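LRA-12 (Uncultured bacterium, PDB 5AEB) hydrolyses the beta-lactam ring of antibiotics, carbapenems included, as a class B3 di-zinc metallo-beta-lactamase from a soil bacterium. Local coordinates at residues 183-188 with 224-229; 50-55 with 81-86; 156-161 with 213-218; 187-192 with 206-211. All blocks are in the same frame, centred on the assembly; numbering follows the deposited sequence.

Contact 1: 183-188 with 224-229. With ZN (zinc ion), chain C.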
loop_
_atom_site.group_PDB
_atom_site.type_symbol
_atom_site.label_atom_id
_atom_site.label_comp_id
_atom_site.label_asym_id
_atom_site.label_seq_id
_atom_site.Cartn_x
_atom_site.Cartn_y
_atom_site.Cartn_z
ATOM N N ILE A 183 2.443 2.913 7.218
ATOM C CA ILE A 183 1.760 2.088 6.228
ATOM C C ILE A 183 2.901 1.464 5.462
ATOM O O ILE A 183 3.531 2.135 4.655
ATOM C CB ILE A 183 0.871 2.907 5.293
ATOM C CG1 ILE A 183 -0.228 3.633 6.106
ATOM C CG2 ILE A 183 0.310 2.008 4.189
ATOM C CD1 ILE A 183 -1.066 4.580 5.273
ATOM N N ALA A 184 3.213 0.198 5.763
ATOM C CA ALA A 184 4.459 -0.386 5.256
ATOM C C ALA A 184 4.214 -1.225 4.038
ATOM O O ALA A 184 3.220 -1.997 3.961
ATOM C CB ALA A 184 5.151 -1.237 6.322
ATOM N N ASN A 185 5.121 -1.100 3.073
ATOM C CA ASN A 185 5.165 -2.124 2.062
ATOM C C ASN A 185 6.226 -3.165 2.434
ATOM O O ASN A 185 7.416 -2.898 2.318
ATOM C CB ASN A 185 5.406 -1.568 0.678
ATOM C CG ASN A 185 5.023 -2.574 -0.374
ATOM O OD1 ASN A 185 5.896 -3.277 -0.921
ATOM N ND2 ASN A 185 3.713 -2.763 -0.552
ATOM N N MET A 186 5.801 -4.342 2.882
ATOM C CA MET A 186 6.762 -5.392 3.335
ATOM C C MET A 186 7.621 -5.871 2.134
ATOM O O MET A 186 7.085 -6.080 1.042
ATOM C CB MET A 186 6.028 -6.570 4.006
ATOM C CG MET A 186 5.090 -6.145 5.155
ATOM S SD MET A 186 5.896 -5.008 6.296
ATOM C CE MET A 186 6.883 -6.141 7.279
ATOM N N PRO A 187 8.945 -6.038 2.330
ATOM C CA PRO A 187 9.839 -6.441 1.229
ATOM C C PRO A 187 9.763 -7.935 0.932
ATOM O O PRO A 187 10.710 -8.670 1.163
ATOM C CB PRO A 187 11.226 -6.060 1.754
ATOM C CG PRO A 187 11.086 -6.229 3.242
ATOM C CD PRO A 187 9.699 -5.770 3.575
ATOM N N THR A 188 8.624 -8.379 0.439
ATOM C CA THR A 188 8.486 -9.733 0.018
ATOM C C THR A 188 9.151 -9.843 -1.358
ATOM O O THR A 188 9.309 -8.836 -2.061
ATOM C CB THR A 188 7.002 -10.127 -0.026
ATOM O OG1 THR A 188 6.299 -9.241 -0.913
ATOM C CG2 THR A 188 6.369 -10.047 1.412
ATOM N N VAL A 224 0.763 -0.950 9.532
ATOM C CA VAL A 224 -0.150 -1.732 8.724
ATOM C C VAL A 224 0.583 -2.072 7.434
ATOM O O VAL A 224 1.688 -1.557 7.188
ATOM C CB VAL A 224 -1.465 -0.970 8.434
ATOM C CG1 VAL A 224 -2.226 -0.687 9.730
ATOM C CG2 VAL A 224 -1.140 0.323 7.700
ATOM N N ALA A 225 -0.016 -2.914 6.593
ATOM C CA ALA A 225 0.699 -3.369 5.401
ATOM C C ALA A 225 -0.207 -3.405 4.172
ATOM O O ALA A 225 -1.388 -3.072 4.264
ATOM C CB ALA A 225 1.381 -4.718 5.663
ATOM N N SER A 226 0.354 -3.768 3.023
ATOM C CA SER A 226 -0.394 -3.808 1.782
ATOM C C SER A 226 -1.409 -4.972 1.720
ATOM O O SER A 226 -2.414 -4.878 1.034
ATOM C CB SER A 226 0.572 -3.871 0.605
ATOM O OG SER A 226 1.196 -2.578 0.430
ATOM N N HIS A 227 -1.136 -6.050 2.444
ATOM C CA HIS A 227 -2.083 -7.176 2.563
ATOM C C HIS A 227 -2.482 -7.338 4.006
ATOM O O HIS A 227 -1.621 -7.275 4.886
ATOM C CB HIS A 227 -1.461 -8.481 2.034
ATOM C CG HIS A 227 -1.325 -8.522 0.527
ATOM N ND1 HIS A 227 -2.194 -9.188 -0.269
ATOM C CD2 HIS A 227 -0.367 -7.970 -0.316
ATOM C CE1 HIS A 227 -1.836 -8.999 -1.571
ATOM N NE2 HIS A 227 -0.709 -8.279 -1.593
ATOM N N ALA A 228 -3.771 -7.597 4.271
ATOM C CA ALA A 228 -4.236 -7.744 5.644
ATOM C C ALA A 228 -3.444 -8.845 6.354
ATOM O O ALA A 228 -3.032 -8.678 7.503
ATOM C CB ALA A 228 -5.727 -8.012 5.704
ATOM N N SER A 229 -3.188 -9.941 5.649
ATOM C CA SER A 229 -2.529 -11.068 6.260
ATOM C C SER A 229 -1.130 -10.682 6.736
ATOM O O SER A 229 -0.678 -11.218 7.735
ATOM C CB SER A 229 -2.489 -12.281 5.320
ATOM O OG SER A 229 -1.777 -11.963 4.131
HETATM ZN ZN ZN C . 0.255 -7.408 -3.152
HETATM O O HOH W 1 3.248 -5.123 2.084
HETATM O O HOH W 2 1.935 -7.738 -2.360
HETATM O O HOH W 3 1.537 -7.468 -4.590
#

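Contact 2: 50-55 with 81-86. With ZN (zinc ion), chain D.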
loop_
_atom_site.group_PDB
_atom_site.type_symbol
_atom_site.label_atom_id
_atom_site.label_comp_id
_atom_site.label_asym_id
_atom_site.label_seq_id
_atom_site.Cartn_x
_atom_site.Cartn_y
_atom_site.Cartn_z
ATOM N N ILE A 50 -7.395 11.212 1.549
ATOM C CA ILE A 50 -6.386 10.482 0.851
ATOM C C ILE A 50 -6.806 9.024 0.835
ATOM O O ILE A 50 -7.224 8.482 1.885
ATOM C CB ILE A 50 -5.041 10.609 1.571
ATOM C CG1 ILE A 50 -4.781 12.090 1.931
ATOM C CG2 ILE A 50 -3.925 9.980 0.733
ATOM C CD1 ILE A 50 -3.371 12.385 2.392
ATOM N N ILE A 51 -6.702 8.393 -0.338
ATOM C CA ILE A 51 -6.896 6.950 -0.483
ATOM C C ILE A 51 -5.542 6.352 -0.797
ATOM O O ILE A 51 -4.842 6.873 -1.679
ATOM C CB ILE A 51 -7.893 6.576 -1.605
ATOM C CG1 ILE A 51 -9.284 7.145 -1.303
ATOM C CG2 ILE A 51 -7.935 5.047 -1.803
ATOM C CD1 ILE A 51 -10.261 7.119 -2.490
ATOM N N VAL A 52 -5.156 5.296 -0.062
ATOM C CA VAL A 52 -3.890 4.576 -0.312
ATOM C C VAL A 52 -4.260 3.188 -0.812
ATOM O O VAL A 52 -4.966 2.446 -0.100
ATOM C CB VAL A 52 -3.028 4.447 0.966
ATOM C CG1 VAL A 52 -1.715 3.726 0.666
ATOM C CG2 VAL A 52 -2.764 5.811 1.626
ATOM N N ASN A 53 -3.855 2.867 -2.045
ATOM C CA ASN A 53 -4.181 1.604 -2.720
ATOM C C ASN A 53 -5.608 1.413 -3.162
ATOM O O ASN A 53 -6.518 1.991 -2.600
ATOM C CB ASN A 53 -3.745 0.370 -1.893
ATOM C CG ASN A 53 -2.247 0.348 -1.624
ATOM O OD1 ASN A 53 -1.437 0.932 -2.394
ATOM N ND2 ASN A 53 -1.855 -0.314 -0.553
ATOM N N THR A 54 -5.794 0.573 -4.172
ATOM C CA THR A 54 -7.101 -0.057 -4.444
ATOM C C THR A 54 -6.917 -1.590 -4.353
ATOM O O THR A 54 -5.876 -2.072 -3.911
ATOM C CB THR A 54 -7.645 0.311 -5.852
ATOM O OG1 THR A 54 -6.867 -0.365 -6.854
ATOM C CG2 THR A 54 -7.558 1.790 -6.087
ATOM N N GLY A 55 -7.949 -2.350 -4.701
ATOM C CA GLY A 55 -7.796 -3.800 -4.832
ATOM C C GLY A 55 -7.653 -4.110 -6.311
ATOM O O GLY A 55 -7.005 -3.340 -7.038
ATOM N N LEU A 81 -2.625 7.604 -3.351
ATOM C CA LEU A 81 -1.295 7.038 -3.180
ATOM C C LEU A 81 -1.300 5.515 -3.383
ATOM O O LEU A 81 -2.355 4.879 -3.298
ATOM C CB LEU A 81 -0.767 7.366 -1.782
ATOM C CG LEU A 81 -0.730 8.847 -1.376
ATOM C CD1 LEU A 81 -0.417 8.987 0.109
ATOM C CD2 LEU A 81 0.300 9.586 -2.221
ATOM N N THR A 82 -0.121 4.944 -3.630
ATOM C CA THR A 82 0.033 3.501 -3.594
ATOM C C THR A 82 1.362 3.120 -2.972
ATOM O O THR A 82 2.330 3.860 -3.087
ATOM C CB THR A 82 -0.111 2.821 -4.994
ATOM O OG1 THR A 82 -0.032 1.375 -4.872
ATOM C CG2 THR A 82 1.008 3.291 -5.966
ATOM N N THR A 83 1.413 1.957 -2.332
ATOM C CA THR A 83 2.674 1.441 -1.802
ATOM C C THR A 83 3.502 0.631 -2.822
ATOM O O THR A 83 4.644 0.218 -2.520
ATOM C CB THR A 83 2.388 0.570 -0.586
ATOM O OG1 THR A 83 1.407 -0.415 -0.957
ATOM C CG2 THR A 83 1.818 1.463 0.562
ATOM N N GLN A 84 2.960 0.423 -4.027
ATOM C CA GLN A 84 3.384 -0.720 -4.802
ATOM C C GLN A 84 2.679 -0.739 -6.151
ATOM O O GLN A 84 1.454 -0.897 -6.175
ATOM C CB GLN A 84 2.830 -1.970 -4.038
ATOM C CG GLN A 84 3.758 -3.088 -3.932
ATOM C CD GLN A 84 3.049 -4.361 -3.605
ATOM O OE1 GLN A 84 2.700 -5.133 -4.533
ATOM N NE2 GLN A 84 2.852 -4.632 -2.271
ATOM N N ALA A 85 3.416 -0.747 -7.262
ATOM C CA ALA A 85 2.724 -0.796 -8.558
ATOM C C ALA A 85 2.467 -2.219 -9.080
ATOM O O ALA A 85 3.084 -2.668 -10.054
ATOM C CB ALA A 85 3.452 0.047 -9.600
ATOM N N HIS A 86 1.582 -2.941 -8.400
ATOM C CA HIS A 86 1.137 -4.248 -8.841
ATOM C C HIS A 86 -0.345 -4.201 -8.951
ATOM O O HIS A 86 -0.985 -3.459 -8.227
ATOM C CB HIS A 86 1.508 -5.354 -7.852
ATOM C CG HIS A 86 2.917 -5.877 -7.998
ATOM N ND1 HIS A 86 3.553 -6.534 -6.997
ATOM C CD2 HIS A 86 3.814 -5.817 -9.064
ATOM C CE1 HIS A 86 4.799 -6.857 -7.412
ATOM N NE2 HIS A 86 4.943 -6.438 -8.684
HETATM ZN ZN ZN D . 3.194 -6.770 -5.127
HETATM O O HOH W 3 1.537 -7.468 -4.590
#

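Contact 3: 156-161 with 213-218. With ZN (zinc ion), chain D.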
loop_
_atom_site.group_PDB
_atom_site.type_symbol
_atom_site.label_atom_id
_atom_site.label_comp_id
_atom_site.label_asym_id
_atom_site.label_seq_id
_atom_site.Cartn_x
_atom_site.Cartn_y
_atom_site.Cartn_z
ATOM N N LEU A 156 8.499 6.909 2.235
ATOM C CA LEU A 156 9.800 6.231 2.361
ATOM C C LEU A 156 10.040 5.291 1.186
ATOM O O LEU A 156 9.267 4.364 0.962
ATOM C CB LEU A 156 9.860 5.440 3.670
ATOM C CG LEU A 156 9.589 6.301 4.899
ATOM C CD1 LEU A 156 9.335 5.432 6.125
ATOM C CD2 LEU A 156 10.657 7.363 5.143
ATOM N N HIS A 157 11.100 5.539 0.428
ATOM C CA HIS A 157 11.434 4.694 -0.709
ATOM C C HIS A 157 11.900 3.378 -0.167
ATOM O O HIS A 157 12.880 3.313 0.586
ATOM C CB HIS A 157 12.528 5.362 -1.537
ATOM C CG HIS A 157 12.780 4.695 -2.873
ATOM N ND1 HIS A 157 14.025 4.283 -3.270
ATOM C CD2 HIS A 157 11.924 4.428 -3.927
ATOM C CE1 HIS A 157 13.938 3.756 -4.509
ATOM N NE2 HIS A 157 12.655 3.838 -4.909
ATOM N N HIS A 158 11.143 2.322 -0.466
ATOM C CA HIS A 158 11.512 0.984 -0.019
ATOM C C HIS A 158 11.508 0.024 -1.168
ATOM O O HIS A 158 10.663 -0.880 -1.197
ATOM C CB HIS A 158 10.522 0.460 1.032
ATOM C CG HIS A 158 10.606 1.151 2.363
ATOM N ND1 HIS A 158 11.761 1.681 2.849
ATOM C CD2 HIS A 158 9.634 1.349 3.342
ATOM C CE1 HIS A 158 11.506 2.243 4.061
ATOM N NE2 HIS A 158 10.204 2.037 4.349
ATOM N N PRO A 159 12.447 0.175 -2.104
ATOM C CA PRO A 159 12.402 -0.631 -3.318
ATOM C C PRO A 159 12.684 -2.105 -3.124
ATOM O O PRO A 159 13.233 -2.525 -2.094
ATOM C CB PRO A 159 13.479 0.025 -4.220
ATOM C CG PRO A 159 14.480 0.522 -3.234
ATOM C CD PRO A 159 13.618 1.086 -2.122
ATOM N N GLY A 160 12.297 -2.881 -4.122
ATOM C CA GLY A 160 12.694 -4.286 -4.200
ATOM C C GLY A 160 11.505 -5.080 -4.647
ATOM O O GLY A 160 11.545 -5.680 -5.713
ATOM N N HIS A 161 10.447 -5.081 -3.826
ATOM C CA HIS A 161 9.156 -5.668 -4.230
ATOM C C HIS A 161 8.779 -5.119 -5.590
ATOM O O HIS A 161 8.417 -5.895 -6.497
ATOM C CB HIS A 161 8.045 -5.410 -3.230
ATOM C CG HIS A 161 6.740 -6.150 -3.553
ATOM N ND1 HIS A 161 6.531 -7.431 -3.217
ATOM C CD2 HIS A 161 5.585 -5.731 -4.224
ATOM C CE1 HIS A 161 5.321 -7.823 -3.641
ATOM N NE2 HIS A 161 4.731 -6.774 -4.252
ATOM N N GLN A 213 17.314 -3.093 5.873
ATOM C CA GLN A 213 18.010 -2.246 6.834
ATOM C C GLN A 213 17.201 -0.972 7.234
ATOM O O GLN A 213 17.004 -0.701 8.423
ATOM C CB GLN A 213 19.393 -1.888 6.264
ATOM C CG GLN A 213 20.107 -0.777 7.007
ATOM C CD GLN A 213 20.916 -1.273 8.186
ATOM O OE1 GLN A 213 21.435 -0.467 8.973
ATOM N NE2 GLN A 213 21.046 -2.612 8.315
ATOM N N ALA A 214 16.724 -0.214 6.242
ATOM C CA ALA A 214 15.928 0.979 6.494
ATOM C C ALA A 214 14.651 0.665 7.305
ATOM O O ALA A 214 14.308 1.389 8.236
ATOM C CB ALA A 214 15.566 1.666 5.187
ATOM N N MET A 215 13.953 -0.398 6.942
ATOM C CA MET A 215 12.688 -0.760 7.656
ATOM C C MET A 215 12.865 -1.223 9.096
ATOM O O MET A 215 12.011 -0.926 9.951
ATOM C CB MET A 215 11.827 -1.746 6.856
ATOM C CG MET A 215 11.150 -1.086 5.646
ATOM S SD MET A 215 10.219 -2.239 4.620
ATOM C CE MET A 215 8.624 -2.030 5.420
ATOM N N LYS A 216 13.923 -1.983 9.361
ATOM C CA LYS A 216 14.245 -2.419 10.727
ATOM C C LYS A 216 14.422 -1.216 11.658
ATOM O O LYS A 216 14.030 -1.271 12.835
ATOM C CB LYS A 216 15.495 -3.315 10.786
ATOM C CG LYS A 216 15.260 -4.757 10.311
ATOM C CD LYS A 216 16.557 -5.457 9.892
ATOM C CE LYS A 216 16.305 -6.599 8.895
ATOM N NZ LYS A 216 16.600 -7.930 9.502
ATOM N N ASN A 217 14.991 -0.133 11.139
ATOM C CA ASN A 217 15.297 1.031 11.981
ATOM C C ASN A 217 14.178 2.067 12.144
ATOM O O ASN A 217 14.354 3.041 12.843
ATOM C CB ASN A 217 16.559 1.724 11.467
ATOM C CG ASN A 217 17.797 0.856 11.629
ATOM O OD1 ASN A 217 18.640 0.792 10.739
ATOM N ND2 ASN A 217 17.888 0.169 12.747
ATOM N N LEU A 218 13.064 1.883 11.448
ATOM C CA LEU A 218 11.929 2.787 11.556
ATOM C C LEU A 218 11.298 2.680 12.964
ATOM O O LEU A 218 11.323 1.601 13.568
ATOM C CB LEU A 218 10.892 2.434 10.506
ATOM C CG LEU A 218 11.272 2.811 9.062
ATOM C CD1 LEU A 218 10.240 2.347 8.057
ATOM C CD2 LEU A 218 11.490 4.317 8.967
HETATM ZN ZN ZN D . 3.194 -6.770 -5.127
HETATM O O HOH W 3 1.537 -7.468 -4.590
#

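Contact 4: 187-192 with 206-211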
loop_
_atom_site.group_PDB
_atom_site.type_symbol
_atom_site.label_atom_id
_atom_site.label_comp_id
_atom_site.label_asym_id
_atom_site.label_seq_id
_atom_site.Cartn_x
_atom_site.Cartn_y
_atom_site.Cartn_z
ATOM N N PRO A 187 8.945 -6.038 2.330
ATOM C CA PRO A 187 9.839 -6.441 1.229
ATOM C C PRO A 187 9.763 -7.935 0.932
ATOM O O PRO A 187 10.710 -8.670 1.163
ATOM C CB PRO A 187 11.226 -6.060 1.754
ATOM C CG PRO A 187 11.086 -6.229 3.242
ATOM C CD PRO A 187 9.699 -5.770 3.575
ATOM N N THR A 188 8.624 -8.379 0.439
ATOM C CA THR A 188 8.486 -9.733 0.018
ATOM C C THR A 188 9.151 -9.843 -1.358
ATOM O O THR A 188 9.309 -8.836 -2.061
ATOM C CB THR A 188 7.002 -10.127 -0.026
ATOM O OG1 THR A 188 6.299 -9.241 -0.913
ATOM C CG2 THR A 188 6.369 -10.047 1.412
ATOM N N ILE A 189 9.566 -11.053 -1.701
ATOM C CA ILE A 189 10.195 -11.336 -2.979
ATOM C C ILE A 189 9.207 -12.047 -3.890
ATOM O O ILE A 189 8.564 -13.053 -3.515
ATOM C CB ILE A 189 11.476 -12.175 -2.808
ATOM C CG1 ILE A 189 12.498 -11.386 -1.976
ATOM C CG2 ILE A 189 12.033 -12.628 -4.164
ATOM C CD1 ILE A 189 13.649 -12.234 -1.500
ATOM N N VAL A 190 9.120 -11.532 -5.099
ATOM C CA VAL A 190 8.091 -11.932 -6.028
ATOM C C VAL A 190 8.637 -12.979 -7.016
ATOM O O VAL A 190 7.882 -13.783 -7.546
ATOM C CB VAL A 190 7.538 -10.660 -6.739
ATOM C CG1 VAL A 190 6.950 -10.958 -8.108
ATOM C CG2 VAL A 190 6.517 -9.969 -5.859
ATOM N N ILE A 191 9.942 -12.950 -7.254
ATOM C CA ILE A 191 10.580 -13.838 -8.228
ATOM C C ILE A 191 10.889 -15.220 -7.652
ATOM O O ILE A 191 11.079 -15.388 -6.445
ATOM C CB ILE A 191 11.875 -13.231 -8.823
ATOM C CG1 ILE A 191 12.600 -12.359 -7.788
ATOM C CG2 ILE A 191 11.523 -12.393 -10.037
ATOM C CD1 ILE A 191 14.055 -12.684 -7.539
ATOM N N GLU A 192 10.949 -16.216 -8.520
ATOM C CA GLU A 192 11.310 -17.567 -8.085
ATOM C C GLU A 192 12.798 -17.855 -8.237
ATOM O O GLU A 192 13.301 -18.799 -7.656
ATOM C CB GLU A 192 10.443 -18.611 -8.800
ATOM C CG GLU A 192 8.983 -18.521 -8.373
ATOM C CD GLU A 192 8.009 -19.037 -9.418
ATOM O OE1 GLU A 192 8.067 -18.590 -10.591
ATOM O OE2 GLU A 192 7.168 -19.893 -9.062
ATOM N N LYS A 206 20.703 -4.996 -4.091
ATOM C CA LYS A 206 21.074 -3.826 -3.310
ATOM C C LYS A 206 19.823 -3.091 -2.769
ATOM O O LYS A 206 19.825 -2.627 -1.634
ATOM C CB LYS A 206 21.972 -2.923 -4.163
ATOM C CG LYS A 206 22.090 -1.460 -3.743
ATOM C CD LYS A 206 23.416 -0.839 -4.235
ATOM C CE LYS A 206 23.598 -0.947 -5.750
ATOM N NZ LYS A 206 25.046 -0.978 -6.124
ATOM N N ASP A 207 18.765 -3.024 -3.576
ATOM C CA ASP A 207 17.504 -2.402 -3.187
ATOM C C ASP A 207 16.858 -3.139 -1.991
ATOM O O ASP A 207 16.457 -2.502 -1.010
ATOM C CB ASP A 207 16.534 -2.369 -4.374
ATOM C CG ASP A 207 16.745 -1.170 -5.294
ATOM O OD1 ASP A 207 17.665 -0.363 -5.084
ATOM O OD2 ASP A 207 15.938 -1.010 -6.226
ATOM N N TYR A 208 16.774 -4.465 -2.073
ATOM C CA TYR A 208 16.328 -5.272 -0.927
ATOM C C TYR A 208 17.207 -5.048 0.305
ATOM O O TYR A 208 16.677 -4.837 1.390
ATOM C CB TYR A 208 16.245 -6.760 -1.265
ATOM C CG TYR A 208 14.960 -7.158 -1.953
ATOM C CD1 TYR A 208 13.786 -7.299 -1.211
ATOM C CD2 TYR A 208 14.899 -7.392 -3.331
ATOM C CE1 TYR A 208 12.603 -7.655 -1.797
ATOM C CE2 TYR A 208 13.692 -7.743 -3.931
ATOM C CZ TYR A 208 12.545 -7.868 -3.142
ATOM O OH TYR A 208 11.320 -8.218 -3.656
ATOM N N ALA A 209 18.539 -5.043 0.133
ATOM C CA ALA A 209 19.443 -4.855 1.266
ATOM C C ALA A 209 19.162 -3.515 1.948
ATOM O O ALA A 209 19.084 -3.454 3.176
ATOM C CB ALA A 209 20.923 -4.961 0.857
ATOM N N TYR A 210 18.988 -2.470 1.132
ATOM C CA TYR A 210 18.707 -1.120 1.597
ATOM C C TYR A 210 17.356 -1.096 2.330
ATOM O O TYR A 210 17.259 -0.580 3.441
ATOM C CB TYR A 210 18.682 -0.110 0.439
ATOM C CG TYR A 210 18.105 1.233 0.859
ATOM C CD1 TYR A 210 18.890 2.163 1.550
ATOM C CD2 TYR A 210 16.768 1.547 0.624
ATOM C CE1 TYR A 210 18.365 3.376 1.972
ATOM C CE2 TYR A 210 16.227 2.760 1.034
ATOM C CZ TYR A 210 17.038 3.669 1.721
ATOM O OH TYR A 210 16.523 4.880 2.137
ATOM N N THR A 211 16.337 -1.680 1.716
ATOM C CA THR A 211 15.004 -1.658 2.314
ATOM C C THR A 211 14.960 -2.375 3.667
ATOM O O THR A 211 14.488 -1.806 4.649
ATOM C CB THR A 211 13.938 -2.180 1.334
ATOM O OG1 THR A 211 13.857 -1.280 0.223
ATOM C CG2 THR A 211 12.557 -2.256 1.987
HETATM O O HOH W 4 10.849 -9.732 -5.922
#

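Contact 1: 183-188 with 224-229
Ile-183 and Val-224 sit side by side on neighbouring parallel strands, the two strands of a beta-alpha-beta unit whose connecting helix is 204-216. The unit forms one border of the second sheet in the alpha-beta/beta-alpha sandwich of metallo-beta-lactamases. Ala-184 N donates to Val-224 O at 2.7 Å, and Val-224 pairs back with Leu-182, the parallel pattern in which one residue bonds to the two neighbours of its partner.

The side chain of Ile-183 can be followed outward. Its CB lies 4.1 Å from Val-224 CG2. Next, CG1 comes to 3.8 Å from that same methyl, while the branch CG2 stands a little farther off. A chi2 of 174° carries CD1 straight on, past the valine; both residues also touch Tyr-41 of strand 41-45. With CG1 of Val-224 anti to the carbonyl carbon (chi1 -63°), CG2 is left between the backbone N and the carbonyl carbon, turned to the isoleucine. Branched residues suit such a face, offering broad, stiff hydrocarbon surfaces.

The other face carries the alanines: Ala-225 CB touches Met-186 CG at 4.0 Å, and Ala-184 packs on Met-215 of the helix. Between the backbones, Ala-225 CA makes a CA-H...O contact with Ala-184 O.

Beyond the strand His-227 reaches the zinc ion it shares with Asp-88 and His-89, and Asp-37 takes a hydrogen bond from ND1, fixing the ring's rotation. NE2 of His-227 is 2.0 Å from the zinc. Where the segments part, water 1 accepts from Met-186 N at 2.8 Å and, weakly, from Ser-226 N at 3.3 Å.

Contact 2: 50-55 with 81-86
Asn-53 turns CG away from its carbonyl carbon and beside its backbone N (chi1 -60°), while Thr-83 places OG1 between its own N and carbonyl carbon (chi1 53°), and the two polar groups thereby meet at about a right angle. The amide grips Thr-83 twice. Asn-53 OD1 takes Thr-83 N at 3.0 Å in the carbonyl plane, on a lone pair, and Asn-53 ND2 donates to Thr-83 OG1 at 3.3 Å, almost within the amide plane. An asparagine, carrying acceptor and donor side by side, is well matched to this buried place. Thr-83 OG1 also bonds to Ser-226, and Thr-82 OG1 lies 2.9 Å from Asn-53 OD1.

Just before this, strands 48-52 and 77-81 run parallel in the first sheet of the alpha-beta/beta-alpha sandwich. Leu-81 donates from N to Ile-51 O at 2.9 Å and accepts at O from Asn-53 N at 2.8 Å. Its CD1 settles 3.7 Å from Ile-50 CG2, and Val-52 adds a looser contact on the same side.

The loop leaving strand 77-81 carries the sequence Gln-Ala-His-Tyr-Asp-His, the zinc-binding motif of the superfamily with glutamine where most members have the first histidine. Gln-84 OE1 binds zinc at 1.8 Å, as a neutral amide oxygen in place of an imidazole nitrogen. His-86 uses ND1, at 1.9 Å from the same ion, and His-161 and water 3 complete the site.

Contact 3: 156-161 with 213-218
His-158 and Ala-214 mark the closest approach of the two backbones, 7.9 Å between their CA atoms, a spacing that leaves the side chains to bridge strand end and helix. Helix 204-216 here lies against the sheet that contains strand 151-157, one half of the alpha-beta/beta-alpha sandwich.

The imidazole of His-158 is the centre of the contact. Over one face comes Met-215: its CG sits 3.6 Å from the ring centroid and only 14° off the normal, a CH-pi contact, with SD following at 4.2 Å in a Met-aromatic contact. The methionine chain is extended through chi2 but bent at chi3 (92°), which takes CE out over the rim of the ring at the CD2 side. A long, flexible thioether suits this place because it can lie along a flat ring. Leu-156 O stands above the opposite face, offset toward the rim, and Leu-218 CD1 meets the ring at its edge.

Beside that edge two leucines meet tip to tip, Leu-156 CD1 being 3.7 Å from Leu-218 CD2. Leu-218 belongs to the chain just past the helix and also touches Tyr-254 of helix 251-267.

His-158 opens the sequence His-Pro-Gly-His, the superfamily segment that supplies a zinc ligand. Gly-160 suits its place because its backbone angles would press any CB onto the carbonyl oxygen of Pro-159. The segment then brings His-161 into the site formed with Gln-84 and His-86, where His-161 NE2 lies 1.8 Å from the zinc ion.

Contact 4: 187-192 with 206-211
Tyr-208 supplies the dense part of this contact, its ring reaching from the helix to the backbone and side chains of 187-189. The hydroxyl OH donates to Thr-188 O at 2.6 Å, approaching with a 28° tilt from the carbonyl plane. Both Thr-188 O and Pro-187 O lie near the ring's plane, along its edge. Ile-189 crosses the ring at a slant: its CG1 is 3.7 Å from Tyr-208 CZ, an off-centre CH-pi contact. Pro-187 fills the inner end, CB being 4.0 Å from Thr-211 CG2 and about as far from Tyr-208 CD1. A compact, rigid proline suits a place pressed against a helix, while the threonine offers a methyl here (CG2 anti to the backbone N) and gives its hydroxyl to Pro-159 O.

Segment 187-192 belongs to the long connection that leaves strand 178-184 and leads to helix 204-216, the helix of a beta-alpha-beta unit. The tyrosine thus ties the helix back to its own incoming loop, and Phe-195 of that loop packs a second ring against it.

Packing loosens toward Val-190, which is partly exposed and whose CB stays 5.5 Å from Tyr-208 OH. Water bridges the gap instead: Val-190 N donates to water 4 at 2.6 Å, and the same water donates to Tyr-208 OH at 2.8 Å. The hydroxyl is therefore held by one bond given and one received. Away from the helix, Val-190 touches His-161 and comes close to His-86, its nearest side-chain atom about 5 Å from a zinc ion.

Overall arrangement
From the N terminus, contact 2 comes first, closing a loop of 25 residues that joins two parallel strands of the first sheet. The others interlock in the second half of the chain. Contact 3 opens at 156-161, contact 1 at 183-188, and contact 4 starts from the same stretch as contact 1. Contact 4 closes first, nested inside the loop of contact 3, which closes next at the end of helix 204-216. Contact 1 closes last, at 224-229, so contacts 1 and 3 cross. Contacts 1 and 2 touch, bringing the two halves of the sandwich together, and water 3 bridges both zinc ions.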